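Local coordinates for protein agglutinin alpha chain (Maclura pomifera, PDB 3LLZ) that binds D-galactose and recognises the T-antigen disaccharide Gal-beta1,3-GalNAc as a lectin of the jacalin family, at residues 85-89 and 90-94. Residues are numbered along the deposited sequence; the frame is centred on the assembly and turned at random.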
# COMPACT_ATOMS: atom_id res chain seq x y z
N THR A 85 19.83 17.96 -0.58
CA THR A 85 18.88 19.03 -0.81
C THR A 85 17.50 18.44 -0.59
O THR A 85 17.18 17.38 -1.13
CB THR A 85 18.96 19.56 -2.25
OG1 THR A 85 20.25 20.13 -2.49
CG2 THR A 85 17.89 20.63 -2.47
N PHE A 86 16.68 19.11 0.22
CA PHE A 86 15.33 18.65 0.47
C PHE A 86 14.33 19.68 -0.03
O PHE A 86 14.26 20.79 0.49
CB PHE A 86 15.09 18.42 1.97
CG PHE A 86 15.85 17.25 2.54
CD1 PHE A 86 17.13 17.42 3.05
CD2 PHE A 86 15.29 15.98 2.55
CE1 PHE A 86 17.84 16.34 3.57
CE2 PHE A 86 15.99 14.89 3.07
CZ PHE A 86 17.27 15.07 3.58
N LYS A 87 13.58 19.31 -1.06
CA LYS A 87 12.58 20.21 -1.62
C LYS A 87 11.20 19.79 -1.11
O LYS A 87 10.84 18.62 -1.17
CB LYS A 87 12.60 20.13 -3.15
CG LYS A 87 11.56 21.00 -3.84
CD LYS A 87 11.61 20.81 -5.35
CE LYS A 87 10.48 21.56 -6.04
NZ LYS A 87 10.49 21.31 -7.51
N THR A 88 10.44 20.75 -0.59
CA THR A 88 9.10 20.44 -0.11
C THR A 88 8.13 21.16 -1.04
O THR A 88 8.54 21.82 -1.99
CB THR A 88 8.85 20.93 1.33
OG1 THR A 88 8.77 22.36 1.36
CG2 THR A 88 9.98 20.46 2.24
N ASN A 89 6.83 21.02 -0.77
CA ASN A 89 5.83 21.67 -1.59
C ASN A 89 5.78 23.16 -1.28
O ASN A 89 5.12 23.93 -1.97
CB ASN A 89 4.45 21.03 -1.34
CG ASN A 89 4.05 21.05 0.12
OD1 ASN A 89 4.85 20.74 1.01
ND2 ASN A 89 2.80 21.41 0.39
N LYS A 90 6.52 23.58 -0.25
CA LYS A 90 6.55 24.98 0.15
C LYS A 90 7.87 25.69 -0.16
O LYS A 90 7.87 26.88 -0.50
CB LYS A 90 6.27 25.10 1.65
CG LYS A 90 4.91 24.57 2.08
CD LYS A 90 3.77 25.37 1.46
CE LYS A 90 2.42 24.91 2.00
NZ LYS A 90 2.35 25.06 3.49
N GLN A 91 8.99 24.99 -0.04
CA GLN A 91 10.28 25.61 -0.30
C GLN A 91 11.39 24.58 -0.46
O GLN A 91 11.15 23.37 -0.41
CB GLN A 91 10.63 26.56 0.85
CG GLN A 91 10.95 25.86 2.16
CD GLN A 91 10.93 26.80 3.34
OE1 GLN A 91 9.86 27.18 3.83
NE2 GLN A 91 12.10 27.20 3.81
N THR A 92 12.61 25.06 -0.65
CA THR A 92 13.77 24.19 -0.82
C THR A 92 14.79 24.45 0.27
O THR A 92 15.15 25.60 0.55
CB THR A 92 14.44 24.40 -2.20
OG1 THR A 92 13.52 24.05 -3.24
CG2 THR A 92 15.69 23.54 -2.32
N TYR A 93 15.26 23.37 0.89
CA TYR A 93 16.27 23.47 1.94
C TYR A 93 17.55 22.87 1.37
O TYR A 93 17.61 21.68 1.09
CB TYR A 93 15.84 22.69 3.18
CG TYR A 93 14.49 23.09 3.74
CD1 TYR A 93 13.32 22.56 3.22
CD2 TYR A 93 14.40 24.04 4.76
CE1 TYR A 93 12.07 22.95 3.70
CE2 TYR A 93 13.15 24.44 5.25
CZ TYR A 93 12.00 23.89 4.72
OH TYR A 93 10.76 24.28 5.19
N GLY A 94 18.56 23.72 1.19
CA GLY A 94 19.81 23.25 0.65
C GLY A 94 20.13 23.88 -0.69
O GLY A 94 19.42 24.79 -1.12
O HOH W 1 4.99 27.25 -2.30
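Phe-86 and Tyr-93 face each other as an antiparallel hydrogen-bonded pair, with Phe-86 N to Tyr-93 O at 2.9 Å and Tyr-93 N to Phe-86 O at 2.8 Å. They belong to the hairpin of strands 78-88 and 92-97, the latter an edge strand of one four-stranded antiparallel sheet of the jacalin beta-prism; the N-to-C directions of the two short strand segments lie 171° apart. One step towards the turn, Lys-87 and Thr-92 form the non-hydrogen-bonded pair, and beyond it Thr-88 N reaches Gln-91 O at 2.7 Å, closing a tight turn over Asn-89 and Lys-90.

Thr-88 makes the side-chain hydrogen bonds across the contact. Its hydroxyl sits between its own backbone N and carbonyl carbon (chi1 71°), turned inward over the turn, where OG1 accepts Lys-90 N, an ST turn, and Gln-91 N as a second donor, both at 3.0 Å. The same torsion sends CG2 the other way, to Tyr-93 CE1 at 3.6 Å, so the methyl meets the tyrosine ring at its edge, near the ring plane. Phe-86 O lies at that edge too, in plane, 3.4 Å from Tyr-93 CD1. Phe-86 and Tyr-93 both touch Ile-56 of strand 52-57. On the opposite face of the hairpin, Thr-92 OG1 rests against the aliphatic start of the extended Lys-87 chain, and the methyls Thr-85 CG2 and Thr-92 CG2 touch at 3.7 Å. At the turn Asn-89 ND2 lies beside Lys-90 CE.

Glu-63 OE1 is hydrogen-bonded to both Thr-88 OG1 and Tyr-93 OH. Asn-89 OD1 and ND2 bond to Tyr-64 N and Ser-62 O, tying the turn to the chain entering strand 65-75. With two amides as donors to it, Thr-88 OG1 probably gives its own proton to Glu-63, so one hydroxyl of a buried residue joins the turn to a carboxylate that also holds the tyrosine.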